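Local coordinates for protein cocosin 1 acidic chain (Cocos nucifera, PDB 5WPW) that serves as a hexameric 11S globulin that stores nutrients in the coconut seed, at residues R4-N9 / D324-T329; V115-N120 / P279-I284; V291-N296 / E356-V361; S379-M384 / R401-T406. The protein carries 2 engineered substitutions. All coordinates share one frame; numbering follows the deposited sequence.

Contact 1: R4-N9 / D324-T329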
loop_
_atom_site.group_PDB
_atom_site.type_symbol
_atom_site.label_atom_id
_atom_site.label_comp_id
_atom_site.label_asym_id
_atom_site.label_seq_id
_atom_site.Cartn_x
_atom_site.Cartn_y
_atom_site.Cartn_z
ATOM N N ARG A 4 -26.677 21.300 6.399
ATOM C CA ARG A 4 -27.817 21.958 5.759
ATOM C C ARG A 4 -27.832 23.429 6.182
ATOM O O ARG A 4 -28.648 23.894 6.986
ATOM C CB ARG A 4 -29.120 21.245 6.095
ATOM C CG ARG A 4 -29.249 19.858 5.464
ATOM C CD ARG A 4 -29.921 18.866 6.410
ATOM N NE ARG A 4 -29.627 17.457 6.107
ATOM C CZ ARG A 4 -29.599 16.497 7.030
ATOM N NH1 ARG A 4 -29.332 15.236 6.698
ATOM N NH2 ARG A 4 -29.838 16.809 8.300
ATOM N N ILE A 5 -26.887 24.165 5.626
ATOM C CA ILE A 5 -26.704 25.568 5.957
ATOM C C ILE A 5 -27.561 26.401 5.024
ATOM O O ILE A 5 -27.459 26.280 3.797
ATOM C CB ILE A 5 -25.225 25.975 5.851
ATOM C CG1 ILE A 5 -24.317 24.888 6.426
ATOM C CG2 ILE A 5 -24.991 27.292 6.564
ATOM C CD1 ILE A 5 -23.833 23.930 5.370
ATOM N N GLU A 6 -28.410 27.248 5.606
ATOM C CA GLU A 6 -29.213 28.160 4.801
ATOM C C GLU A 6 -28.332 29.216 4.133
ATOM O O GLU A 6 -28.436 29.439 2.921
ATOM C CB GLU A 6 -30.300 28.806 5.668
ATOM C CG GLU A 6 -31.329 29.635 4.900
ATOM C CD GLU A 6 -31.997 28.865 3.773
ATOM O OE1 GLU A 6 -31.415 28.824 2.671
ATOM O OE2 GLU A 6 -33.104 28.312 3.980
ATOM N N ARG A 7 -27.442 29.857 4.903
ATOM C CA ARG A 7 -26.552 30.903 4.407
ATOM C C ARG A 7 -25.153 30.728 4.984
ATOM O O ARG A 7 -24.983 30.282 6.119
ATOM C CB ARG A 7 -27.028 32.320 4.791
ATOM C CG ARG A 7 -28.330 32.763 4.142
ATOM C CD ARG A 7 -28.315 32.580 2.645
ATOM N NE ARG A 7 -29.196 31.490 2.244
ATOM C CZ ARG A 7 -29.585 31.262 0.995
ATOM N NH1 ARG A 7 -30.390 30.239 0.724
ATOM N NH2 ARG A 7 -29.176 32.060 0.013
ATOM N N LEU A 8 -24.155 31.134 4.206
ATOM C CA LEU A 8 -22.799 31.295 4.710
ATOM C C LEU A 8 -22.525 32.765 5.020
ATOM O O LEU A 8 -23.187 33.667 4.505
ATOM C CB LEU A 8 -21.768 30.777 3.703
ATOM C CG LEU A 8 -21.958 29.349 3.184
ATOM C CD1 LEU A 8 -21.077 29.116 1.970
ATOM C CD2 LEU A 8 -21.637 28.342 4.281
ATOM N N ASN A 9 -21.531 33.004 5.870
ATOM C CA ASN A 9 -21.083 34.372 6.096
ATOM C C ASN A 9 -19.603 34.362 6.440
ATOM O O ASN A 9 -19.062 33.361 6.919
ATOM C CB ASN A 9 -21.892 35.074 7.206
ATOM C CG ASN A 9 -21.945 34.272 8.483
ATOM O OD1 ASN A 9 -22.732 33.334 8.608
ATOM N ND2 ASN A 9 -21.109 34.642 9.449
ATOM N N ASP A 324 -25.239 26.450 -3.772
ATOM C CA ASP A 324 -25.432 25.109 -3.203
ATOM C C ASP A 324 -26.301 24.225 -4.112
ATOM O O ASP A 324 -26.630 24.592 -5.251
ATOM C CB ASP A 324 -25.988 25.203 -1.768
ATOM C CG ASP A 324 -27.483 25.505 -1.699
ATOM O OD1 ASP A 324 -28.177 25.657 -2.747
ATOM O OD2 ASP A 324 -27.957 25.596 -0.548
ATOM N N ASP A 325 -26.690 23.058 -3.588
ATOM C CA ASP A 325 -27.390 22.045 -4.370
ATOM C C ASP A 325 -28.836 22.409 -4.648
ATOM O O ASP A 325 -29.474 21.733 -5.463
ATOM C CB ASP A 325 -27.344 20.687 -3.661
ATOM C CG ASP A 325 -27.860 20.751 -2.246
ATOM O OD1 ASP A 325 -27.451 21.673 -1.518
ATOM O OD2 ASP A 325 -28.667 19.880 -1.863
ATOM N N ARG A 326 -29.361 23.426 -3.970
ATOM C CA ARG A 326 -30.654 24.026 -4.267
ATOM C C ARG A 326 -30.585 25.061 -5.383
ATOM O O ARG A 326 -31.620 25.633 -5.738
ATOM C CB ARG A 326 -31.226 24.678 -3.000
ATOM C CG ARG A 326 -31.513 23.700 -1.856
ATOM C CD ARG A 326 -32.071 24.402 -0.620
ATOM N NE ARG A 326 -31.380 25.667 -0.358
ATOM C CZ ARG A 326 -30.556 25.872 0.664
ATOM N NH1 ARG A 326 -30.312 24.887 1.521
ATOM N NH2 ARG A 326 -29.966 27.057 0.825
ATOM N N GLY A 327 -29.412 25.318 -5.956
ATOM C CA GLY A 327 -29.296 26.443 -6.862
ATOM C C GLY A 327 -29.416 27.792 -6.195
ATOM O O GLY A 327 -29.532 28.809 -6.892
ATOM N N GLU A 328 -29.384 27.836 -4.864
ATOM C CA GLU A 328 -29.499 29.083 -4.124
ATOM C C GLU A 328 -28.136 29.729 -3.908
ATOM O O GLU A 328 -27.132 29.045 -3.692
ATOM C CB GLU A 328 -30.163 28.837 -2.774
ATOM C CG GLU A 328 -31.554 28.235 -2.900
ATOM C CD GLU A 328 -32.581 29.247 -3.377
ATOM O OE1 GLU A 328 -32.533 30.404 -2.904
ATOM O OE2 GLU A 328 -33.427 28.888 -4.229
ATOM N N THR A 329 -28.111 31.055 -3.952
ATOM C CA THR A 329 -26.905 31.798 -3.611
ATOM C C THR A 329 -26.741 31.763 -2.102
ATOM O O THR A 329 -27.520 32.384 -1.380
ATOM C CB THR A 329 -26.994 33.244 -4.098
ATOM O OG1 THR A 329 -27.303 33.275 -5.493
ATOM C CG2 THR A 329 -25.677 33.945 -3.868
#
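Glu6 and Arg326 meet across this contact at about a right angle. Glu6 OE1 lies 2.9 Å from Arg326 NH2. It sits well out of the guanidinium plane, with the two flat groups turned 63° apart. The charges attract, but no N-H points at the oxygen. Arg7 NH1, from the same segment as Glu6, gives Glu6 OE1 a nearly straight bond of 2.6 Å, on the anti side of the carboxylate. Glu6 CG stands anti to the backbone N and the chain bends at chi2 (54°), which returns OE1 to the turn although CB starts away from it. The two guanidinium groups are only 29° apart in plane, and Arg7 NH1 comes within 3.2 Å of Arg326 NH2. Glu6 OE1 touches both of these nitrogens and probably offsets their like charges. Asp324 adds negative charge over one face of the Arg326 guanidinium, though OD2 is doubtfully placed. Asp324 OD1 accepts from Arg326 N at 2.8 Å and from Glu328 N at 3.3 Å, from opposite faces of the carboxylate. Asp325 and Arg4 form salt bridges to Arg154 and Asp150 of a second subunit. The salt-bridge network thus ties the N-terminal segment to an Asx turn and a type I beta turn, Asp324 to Gly327, at the end of the hairpin formed by strands 317-323 and 329-336 of the second cupin domain.

Contact 2: V115-N120 / P279-I284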
loop_
_atom_site.group_PDB
_atom_site.type_symbol
_atom_site.label_atom_id
_atom_site.label_comp_id
_atom_site.label_asym_id
_atom_site.label_seq_id
_atom_site.Cartn_x
_atom_site.Cartn_y
_atom_site.Cartn_z
ATOM N N VAL A 115 3.965 26.659 5.406
ATOM C CA VAL A 115 2.929 25.814 5.983
ATOM C C VAL A 115 3.628 24.789 6.852
ATOM O O VAL A 115 4.573 24.131 6.394
ATOM C CB VAL A 115 2.079 25.101 4.917
ATOM C CG1 VAL A 115 1.151 24.171 5.618
ATOM C CG2 VAL A 115 1.288 26.102 4.104
ATOM N N LEU A 116 3.192 24.678 8.104
ATOM C CA LEU A 116 3.695 23.682 9.043
ATOM C C LEU A 116 2.590 22.685 9.362
ATOM O O LEU A 116 1.447 23.082 9.606
ATOM C CB LEU A 116 4.164 24.341 10.336
ATOM C CG LEU A 116 5.329 25.295 10.132
ATOM C CD1 LEU A 116 4.994 26.682 10.656
ATOM C CD2 LEU A 116 6.524 24.704 10.836
ATOM N N ALA A 117 2.939 21.398 9.363
ATOM C CA ALA A 117 2.008 20.308 9.677
ATOM C C ALA A 117 2.414 19.689 11.011
ATOM O O ALA A 117 3.534 19.176 11.145
ATOM C CB ALA A 117 2.006 19.239 8.589
ATOM N N VAL A 118 1.508 19.732 11.982
ATOM C CA VAL A 118 1.730 19.162 13.309
ATOM C C VAL A 118 0.776 17.997 13.578
ATOM O O VAL A 118 -0.411 18.234 13.814
ATOM C CB VAL A 118 1.558 20.256 14.377
ATOM C CG1 VAL A 118 1.797 19.695 15.752
ATOM C CG2 VAL A 118 2.494 21.411 14.101
ATOM N N PRO A 119 1.250 16.745 13.593
ATOM C CA PRO A 119 0.379 15.611 13.948
ATOM C C PRO A 119 -0.222 15.754 15.336
ATOM O O PRO A 119 0.385 16.312 16.245
ATOM C CB PRO A 119 1.322 14.398 13.913
ATOM C CG PRO A 119 2.599 14.889 13.271
ATOM C CD PRO A 119 2.661 16.356 13.477
ATOM N N ASN A 120 -1.405 15.184 15.520
ATOM C CA ASN A 120 -1.965 15.177 16.865
ATOM C C ASN A 120 -1.027 14.447 17.822
ATOM O O ASN A 120 -0.277 13.551 17.427
ATOM C CB ASN A 120 -3.309 14.486 16.868
ATOM C CG ASN A 120 -3.205 13.117 16.303
ATOM O OD1 ASN A 120 -2.783 12.957 15.157
ATOM N ND2 ASN A 120 -3.513 12.109 17.111
ATOM N N PRO A 279 5.222 14.851 2.226
ATOM C CA PRO A 279 4.705 13.490 2.462
ATOM C C PRO A 279 3.806 13.362 3.671
ATOM O O PRO A 279 2.823 12.620 3.605
ATOM C CB PRO A 279 5.989 12.666 2.621
ATOM C CG PRO A 279 6.999 13.418 1.853
ATOM C CD PRO A 279 6.674 14.859 2.001
ATOM N N ILE A 280 4.096 14.075 4.764
ATOM C CA ILE A 280 3.355 13.873 6.007
ATOM C C ILE A 280 1.871 14.165 5.835
ATOM O O ILE A 280 1.048 13.656 6.599
ATOM C CB ILE A 280 3.950 14.726 7.154
ATOM C CG1 ILE A 280 3.389 14.248 8.500
ATOM C CG2 ILE A 280 3.669 16.230 6.950
ATOM C CD1 ILE A 280 3.964 14.952 9.702
ATOM N N LEU A 281 1.499 14.941 4.812
ATOM C CA LEU A 281 0.104 15.310 4.661
ATOM C C LEU A 281 -0.774 14.096 4.400
ATOM O O LEU A 281 -1.981 14.172 4.628
ATOM C CB LEU A 281 -0.069 16.319 3.517
ATOM C CG LEU A 281 0.640 17.659 3.742
ATOM C CD1 LEU A 281 0.286 18.708 2.692
ATOM C CD2 LEU A 281 0.302 18.161 5.127
ATOM N N ARG A 282 -0.204 13.001 3.897
ATOM C CA ARG A 282 -0.992 11.790 3.671
ATOM C C ARG A 282 -1.468 11.158 4.973
ATOM O O ARG A 282 -2.398 10.347 4.948
ATOM C CB ARG A 282 -0.190 10.767 2.852
ATOM C CG ARG A 282 0.900 10.014 3.623
ATOM C CD ARG A 282 1.835 9.279 2.652
ATOM N NE ARG A 282 3.144 9.019 3.253
ATOM C CZ ARG A 282 3.722 7.821 3.330
ATOM N NH1 ARG A 282 3.114 6.745 2.841
ATOM N NH2 ARG A 282 4.914 7.699 3.904
ATOM N N PHE A 283 -0.825 11.486 6.096
ATOM C CA PHE A 283 -1.296 11.126 7.426
ATOM C C PHE A 283 -2.119 12.237 8.067
ATOM O O PHE A 283 -3.116 11.950 8.740
ATOM C CB PHE A 283 -0.091 10.766 8.308
ATOM C CG PHE A 283 0.885 9.845 7.625
ATOM C CD1 PHE A 283 0.545 8.526 7.378
ATOM C CD2 PHE A 283 2.115 10.304 7.191
ATOM C CE1 PHE A 283 1.429 7.669 6.732
ATOM C CE2 PHE A 283 3.009 9.454 6.546
ATOM C CZ PHE A 283 2.665 8.137 6.318
ATOM N N ILE A 284 -1.739 13.502 7.841
ATOM C CA ILE A 284 -2.512 14.637 8.342
ATOM C C ILE A 284 -3.881 14.690 7.659
ATOM O O ILE A 284 -4.876 15.137 8.255
ATOM C CB ILE A 284 -1.715 15.953 8.127
ATOM C CG1 ILE A 284 -0.390 15.976 8.910
ATOM C CG2 ILE A 284 -2.562 17.194 8.421
ATOM C CD1 ILE A 284 -0.488 16.198 10.428
#
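Ile280 reaches Ala117 and Pro119 with two different branches. Its CB is the fork. Ile280 CG2 goes straight to the methyl group of Ala117, 3.8 Å from Ala117 CB. The other branch takes a longer path. CG1 is anti to the backbone N (chi1 -166°), and the chain stays extended at chi2 (176°). This carries CD1 beyond the alanine to the proline ring, where Ile280 CD1 lies 3.8 Å from Pro119 CG. The two side chains cross there at about a right angle.

Ala117 CB points at the other segment and is shared by three residues. Leu281 CD2 is 4.0 Å and Ile284 CG1 4.1 Å from Ala117 CB. Beyond CG1, Ile284 CD1 rests against the backbone where the strand ends, 3.8 Å from Val118 C and 3.7 Å from Pro119 N. The side chains meet through carbon alone. Within the second segment, Ile280 O accepts from both Phe283 N and Ile284 N, and Pro279 O from Arg282 N.

Ala117 is on strand 114-118, which lies between strands 61-67 and 251-253 in a sheet of the first cupin domain. Leu62 of strand 61-67 touches both Ala117 and Leu281. Leu281 also packs on Leu273 of strand 268-273. Helix 281-284, just ahead of strand 287-293 of the second cupin domain, therefore lies against the sheet of the first, and the contact is part of the packing between the two domains.

Contact 3: V291-N296 / E356-V361. Engineered in segment 356-361: Glu356 (natural residue Ala).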
loop_
_atom_site.group_PDB
_atom_site.type_symbol
_atom_site.label_atom_id
_atom_site.label_comp_id
_atom_site.label_asym_id
_atom_site.label_seq_id
_atom_site.Cartn_x
_atom_site.Cartn_y
_atom_site.Cartn_z
ATOM N N VAL A 291 -3.628 31.252 -3.196
ATOM C CA VAL A 291 -4.195 31.904 -4.374
ATOM C C VAL A 291 -3.854 33.387 -4.299
ATOM O O VAL A 291 -4.158 34.046 -3.303
ATOM C CB VAL A 291 -5.717 31.703 -4.466
ATOM C CG1 VAL A 291 -6.290 32.382 -5.694
ATOM C CG2 VAL A 291 -6.062 30.218 -4.467
ATOM N N VAL A 292 -3.245 33.915 -5.358
ATOM C CA VAL A 292 -2.945 35.350 -5.449
ATOM C C VAL A 292 -3.510 35.829 -6.782
ATOM O O VAL A 292 -3.008 35.438 -7.838
ATOM C CB VAL A 292 -1.448 35.649 -5.357
ATOM C CG1 VAL A 292 -1.174 37.129 -5.760
ATOM C CG2 VAL A 292 -0.910 35.342 -3.948
ATOM N N LEU A 293 -4.566 36.643 -6.728
ATOM C CA LEU A 293 -5.268 37.151 -7.897
ATOM C C LEU A 293 -4.847 38.601 -8.124
ATOM O O LEU A 293 -4.865 39.407 -7.185
ATOM C CB LEU A 293 -6.779 37.087 -7.690
ATOM C CG LEU A 293 -7.485 35.744 -7.874
ATOM C CD1 LEU A 293 -8.949 35.901 -7.543
ATOM C CD2 LEU A 293 -7.312 35.286 -9.305
ATOM N N TYR A 294 -4.415 38.909 -9.343
ATOM C CA TYR A 294 -4.055 40.269 -9.719
ATOM C C TYR A 294 -5.333 41.068 -9.976
ATOM O O TYR A 294 -6.435 40.517 -9.997
ATOM C CB TYR A 294 -3.156 40.259 -10.958
ATOM C CG TYR A 294 -1.839 39.514 -10.816
ATOM C CD1 TYR A 294 -1.257 39.291 -9.563
ATOM C CD2 TYR A 294 -1.175 39.034 -11.944
ATOM C CE1 TYR A 294 -0.051 38.617 -9.447
ATOM C CE2 TYR A 294 0.017 38.359 -11.842
ATOM C CZ TYR A 294 0.576 38.146 -10.594
ATOM O OH TYR A 294 1.766 37.472 -10.513
ATOM N N ARG A 295 -5.179 42.383 -10.203
ATOM C CA ARG A 295 -6.331 43.286 -10.284
ATOM C C ARG A 295 -7.415 42.741 -11.210
ATOM O O ARG A 295 -7.140 42.349 -12.346
ATOM C CB ARG A 295 -5.880 44.689 -10.751
ATOM C CG ARG A 295 -5.557 44.815 -12.254
ATOM C CD ARG A 295 -6.042 46.148 -12.876
ATOM N NE ARG A 295 -7.414 46.085 -13.387
ATOM C CZ ARG A 295 -7.759 45.746 -14.633
ATOM N NH1 ARG A 295 -6.841 45.412 -15.530
ATOM N NH2 ARG A 295 -9.039 45.732 -14.979
ATOM N N ASN A 296 -8.639 42.668 -10.689
ATOM C CA ASN A 296 -9.860 42.303 -11.414
ATOM C C ASN A 296 -9.873 40.875 -11.973
ATOM O O ASN A 296 -10.787 40.526 -12.736
ATOM C CB ASN A 296 -10.140 43.294 -12.550
ATOM C CG ASN A 296 -10.327 44.697 -12.044
ATOM O OD1 ASN A 296 -9.667 45.632 -12.503
ATOM N ND2 ASN A 296 -11.227 44.863 -11.093
ATOM N N GLU A 356 -7.560 46.123 -6.267
ATOM C CA GLU A 356 -6.395 46.001 -5.409
ATOM C C GLU A 356 -5.746 44.615 -5.458
ATOM O O GLU A 356 -4.673 44.423 -4.882
ATOM C CB GLU A 356 -6.826 46.315 -3.968
ATOM C CG GLU A 356 -5.721 46.501 -2.955
ATOM C CD GLU A 356 -6.245 46.426 -1.542
ATOM O OE1 GLU A 356 -5.435 46.530 -0.589
ATOM O OE2 GLU A 356 -7.477 46.254 -1.389
ATOM N N GLY A 357 -6.337 43.660 -6.153
ATOM C CA GLY A 357 -5.907 42.285 -6.004
ATOM C C GLY A 357 -6.580 41.675 -4.796
ATOM O O GLY A 357 -7.330 42.326 -4.059
ATOM N N PHE A 358 -6.296 40.386 -4.589
ATOM C CA PHE A 358 -7.037 39.579 -3.627
ATOM C C PHE A 358 -6.178 38.348 -3.383
ATOM O O PHE A 358 -5.920 37.608 -4.337
ATOM C CB PHE A 358 -8.406 39.196 -4.208
ATOM C CG PHE A 358 -9.330 38.470 -3.256
ATOM C CD1 PHE A 358 -9.430 38.836 -1.930
ATOM C CD2 PHE A 358 -10.160 37.455 -3.723
ATOM C CE1 PHE A 358 -10.309 38.197 -1.079
ATOM C CE2 PHE A 358 -11.025 36.792 -2.864
ATOM C CZ PHE A 358 -11.096 37.167 -1.537
ATOM N N GLN A 359 -5.715 38.144 -2.140
ATOM C CA GLN A 359 -4.844 37.018 -1.788
ATOM C C GLN A 359 -5.460 36.176 -0.679
ATOM O O GLN A 359 -5.984 36.706 0.310
ATOM C CB GLN A 359 -3.452 37.472 -1.318
ATOM C CG GLN A 359 -2.727 38.391 -2.285
ATOM C CD GLN A 359 -2.810 39.842 -1.838
ATOM O OE1 GLN A 359 -2.555 40.157 -0.680
ATOM N NE2 GLN A 359 -3.186 40.726 -2.756
ATOM N N LEU A 360 -5.376 34.856 -0.819
ATOM C CA LEU A 360 -5.908 34.027 0.244
ATOM C C LEU A 360 -5.069 32.763 0.380
ATOM O O LEU A 360 -4.227 32.433 -0.463
ATOM C CB LEU A 360 -7.376 33.686 0.003
ATOM C CG LEU A 360 -7.603 33.109 -1.391
ATOM C CD1 LEU A 360 -7.723 31.571 -1.442
ATOM C CD2 LEU A 360 -8.811 33.781 -2.020
ATOM N N VAL A 361 -5.284 32.092 1.498
ATOM C CA VAL A 361 -4.790 30.748 1.734
ATOM C C VAL A 361 -6.002 29.903 2.074
ATOM O O VAL A 361 -6.876 30.331 2.843
ATOM C CB VAL A 361 -3.730 30.708 2.853
ATOM C CG1 VAL A 361 -4.235 31.397 4.109
ATOM C CG2 VAL A 361 -3.337 29.264 3.159
HETATM O O HOH W 1 -2.974 40.260 -5.711
#
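Leu360 has chi1 at 52°, which puts CG between its backbone N and carbonyl carbon and brings CD1 over to Val291. Leu360 CD1 lies 3.6 Å from Val291 CB, and the two side chains run side by side, pointing the same way. Gln359 bends at chi2 (102°). Gln359 CG stays 3.9 Å from Val292 CG2, while the amide end turns along the strand.

The backbones pair as antiparallel neighbours. Val291 with Leu360 and Leu293 with Phe358 are hydrogen-bonded pairs; Val292 with Gln359, between them, is a non-hydrogen-bonded pair. Leu360 N to Val291 O and Leu293 N to Phe358 O are both 2.9 Å. Phe358 N to Leu293 O is longer, 3.1 Å, and more bent, with an angle of 144° at the hydrogen.

Strands 287-293 and 357-364 are central in one antiparallel sheet of the second cupin domain, a beta barrel of the jelly-roll type. Val291, Leu293, Phe358 and Leu360 share one face of this sheet. There Val291 and Leu293 touch Val299 of strand 298-304, and Leu293 and Phe358 touch Ala353 of strand 348-354, both strands of the facing sheet.

Leu293 CD1 meets the Phe358 ring at its edge, near the ring plane. On the other face are Val292 and Gln359. A water donates to Leu293 O at 2.5 Å, short enough that the exact length is doubtful, and accepts from Gln359 NE2 at 3.0 Å. It joins the glutamine amide to a carbonyl that already holds Phe358 N.

Contact 4: S379-M384 / R401-T406; sequences SALRGM and RRVKLT
A type I beta turn from Leu381 to Met384 meets helix 397-405 here, in the helical region between strands 371-373 and 413-414 of the second cupin domain. Lys404 carries most of the contact. CG is anti to the backbone N (chi1 171°), and the chain is extended from there to its end. It therefore lies across the turn like a rod. Lys404 CD passes 3.9 Å from Leu381 O, and Lys404 CE comes to 3.5 Å from Arg382 O. At the tip, Lys404 NZ donates to Met384 O over 2.6 Å. The C=O...N angle is 151°, and the nitrogen is tilted 24° from the carbonyl plane.

NZ has a further acceptor in Glu103 O of a second subunit, so the lysine joins the turn to the neighbouring chain. Arg382 touches the backbone of Lys404, with Arg382 CG 4.1 Å from Lys404 O. The Arg382 guanidinium group goes on to salt bridges with Glu81 and Glu103 of the second subunit. Two charged side chains of this contact thus end at the subunit interface. Just ahead of the turn, Ser379 OG accepts from Arg382 N at 3.2 Å, an ST motif. Leu381 packs against Leu389 and Tyr393 of helix 386-393. Its side chain crosses that of Val403, with Leu381 CD1 4.0 Å from Val403 CG1.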
loop_
_atom_site.group_PDB
_atom_site.type_symbol
_atom_site.label_atom_id
_atom_site.label_comp_id
_atom_site.label_asym_id
_atom_site.label_seq_id
_atom_site.Cartn_x
_atom_site.Cartn_y
_atom_site.Cartn_z
ATOM N N SER A 379 -12.362 21.457 -17.608
ATOM C CA SER A 379 -13.609 21.671 -16.902
ATOM C C SER A 379 -14.658 20.631 -17.257
ATOM O O SER A 379 -14.531 19.862 -18.207
ATOM C CB SER A 379 -14.149 23.066 -17.195
ATOM O OG SER A 379 -14.552 23.148 -18.542
ATOM N N ALA A 380 -15.731 20.651 -16.474
ATOM C CA ALA A 380 -16.841 19.739 -16.692
ATOM C C ALA A 380 -17.522 20.002 -18.030
ATOM O O ALA A 380 -17.837 19.063 -18.775
ATOM C CB ALA A 380 -17.843 19.888 -15.551
ATOM N N LEU A 381 -17.770 21.275 -18.347
ATOM C CA LEU A 381 -18.490 21.579 -19.576
ATOM C C LEU A 381 -17.633 21.284 -20.791
ATOM O O LEU A 381 -18.130 20.765 -21.794
ATOM C CB LEU A 381 -18.970 23.027 -19.561
ATOM C CG LEU A 381 -20.065 23.221 -18.502
ATOM C CD1 LEU A 381 -20.774 24.555 -18.665
ATOM C CD2 LEU A 381 -21.065 22.077 -18.520
ATOM N N ARG A 382 -16.337 21.573 -20.725
ATOM C CA ARG A 382 -15.529 21.288 -21.901
ATOM C C ARG A 382 -15.471 19.799 -22.206
ATOM O O ARG A 382 -15.166 19.421 -23.341
ATOM C CB ARG A 382 -14.111 21.824 -21.746
ATOM C CG ARG A 382 -13.478 22.050 -23.119
ATOM C CD ARG A 382 -12.341 23.014 -23.097
ATOM N NE ARG A 382 -11.090 22.368 -22.710
ATOM C CZ ARG A 382 -10.331 21.641 -23.526
ATOM N NH1 ARG A 382 -9.208 21.095 -23.071
ATOM N NH2 ARG A 382 -10.692 21.456 -24.791
ATOM N N GLY A 383 -15.766 18.948 -21.221
ATOM C CA GLY A 383 -15.703 17.525 -21.456
ATOM C C GLY A 383 -16.960 16.918 -22.007
ATOM O O GLY A 383 -16.961 15.728 -22.328
ATOM N N MET A 384 -18.023 17.694 -22.107
ATOM C CA MET A 384 -19.334 17.206 -22.500
ATOM C C MET A 384 -19.585 17.458 -23.982
ATOM O O MET A 384 -19.148 18.477 -24.532
ATOM C CB MET A 384 -20.424 17.893 -21.671
ATOM C CG MET A 384 -20.655 17.194 -20.319
ATOM S SD MET A 384 -21.809 18.136 -19.329
ATOM C CE MET A 384 -21.114 17.700 -17.697
ATOM N N ARG A 401 -21.314 26.073 -28.337
ATOM C CA ARG A 401 -19.876 26.186 -28.570
ATOM C C ARG A 401 -19.293 27.439 -27.930
ATOM O O ARG A 401 -18.105 27.460 -27.586
ATOM C CB ARG A 401 -19.568 26.159 -30.068
ATOM C CG ARG A 401 -19.530 24.752 -30.647
ATOM C CD ARG A 401 -19.330 24.754 -32.166
ATOM N NE ARG A 401 -17.933 24.964 -32.559
ATOM C CZ ARG A 401 -16.966 24.057 -32.418
ATOM N NH1 ARG A 401 -15.734 24.337 -32.810
ATOM N NH2 ARG A 401 -17.229 22.869 -31.888
ATOM N N ARG A 402 -20.093 28.493 -27.766
ATOM C CA ARG A 402 -19.573 29.674 -27.084
ATOM C C ARG A 402 -19.419 29.408 -25.593
ATOM O O ARG A 402 -18.433 29.827 -24.977
ATOM C CB ARG A 402 -20.486 30.873 -27.327
ATOM C CG ARG A 402 -20.144 31.643 -28.595
ATOM C CD ARG A 402 -21.394 32.080 -29.333
ATOM N NE ARG A 402 -22.150 33.093 -28.608
ATOM C CZ ARG A 402 -23.459 33.280 -28.747
ATOM N NH1 ARG A 402 -24.156 32.519 -29.595
ATOM N NH2 ARG A 402 -24.075 34.219 -28.042
ATOM N N VAL A 403 -20.383 28.708 -25.000
ATOM C CA VAL A 403 -20.272 28.349 -23.591
ATOM C C VAL A 403 -19.063 27.446 -23.374
ATOM O O VAL A 403 -18.344 27.565 -22.371
ATOM C CB VAL A 403 -21.578 27.689 -23.115
ATOM C CG1 VAL A 403 -21.347 26.833 -21.878
ATOM C CG2 VAL A 403 -22.650 28.736 -22.859
ATOM N N LYS A 404 -18.791 26.564 -24.336
ATOM C CA LYS A 404 -17.786 25.522 -24.185
ATOM C C LYS A 404 -16.378 25.985 -24.555
ATOM O O LYS A 404 -15.406 25.627 -23.875
ATOM C CB LYS A 404 -18.211 24.312 -25.022
ATOM C CG LYS A 404 -17.211 23.217 -25.170
ATOM C CD LYS A 404 -17.951 21.937 -25.557
ATOM C CE LYS A 404 -16.991 20.845 -25.957
ATOM N NZ LYS A 404 -17.742 19.621 -26.340
ATOM N N LEU A 405 -16.235 26.813 -25.591
ATOM C CA LEU A 405 -14.921 27.085 -26.143
ATOM C C LEU A 405 -14.405 28.492 -25.877
ATOM O O LEU A 405 -13.218 28.734 -26.104
ATOM C CB LEU A 405 -14.920 26.816 -27.655
ATOM C CG LEU A 405 -15.336 25.371 -27.963
ATOM C CD1 LEU A 405 -15.365 25.097 -29.450
ATOM C CD2 LEU A 405 -14.415 24.384 -27.251
ATOM N N THR A 406 -15.236 29.412 -25.379
ATOM C CA THR A 406 -14.763 30.778 -25.196
ATOM C C THR A 406 -13.592 30.834 -24.223
ATOM O O THR A 406 -12.606 31.534 -24.472
ATOM C CB THR A 406 -15.891 31.694 -24.725
ATOM O OG1 THR A 406 -16.921 31.757 -25.724
ATOM C CG2 THR A 406 -15.337 33.089 -24.506
#

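The four contacts span two cupin domains. Contact 2 joins the first domain to the second. Contact 3 lies within a sheet of the second. Helix 281-284 of contact 2 is followed by strand 287-293 of contact 3, and the nearest atoms of these contacts are about 6 Å apart. Contact 1 brings the N-terminal segment to a hairpin turn of the second domain. Both segments of contact 2 fall between those of contact 1. The segments of contacts 1 and 3 alternate along the chain, with centres 25 Å apart. Contact 4 comes last, about 37 Å from contact 2 between centres. Contacts 1 and 4 both touch the second subunit, so both lie at a subunit interface of the hexamer.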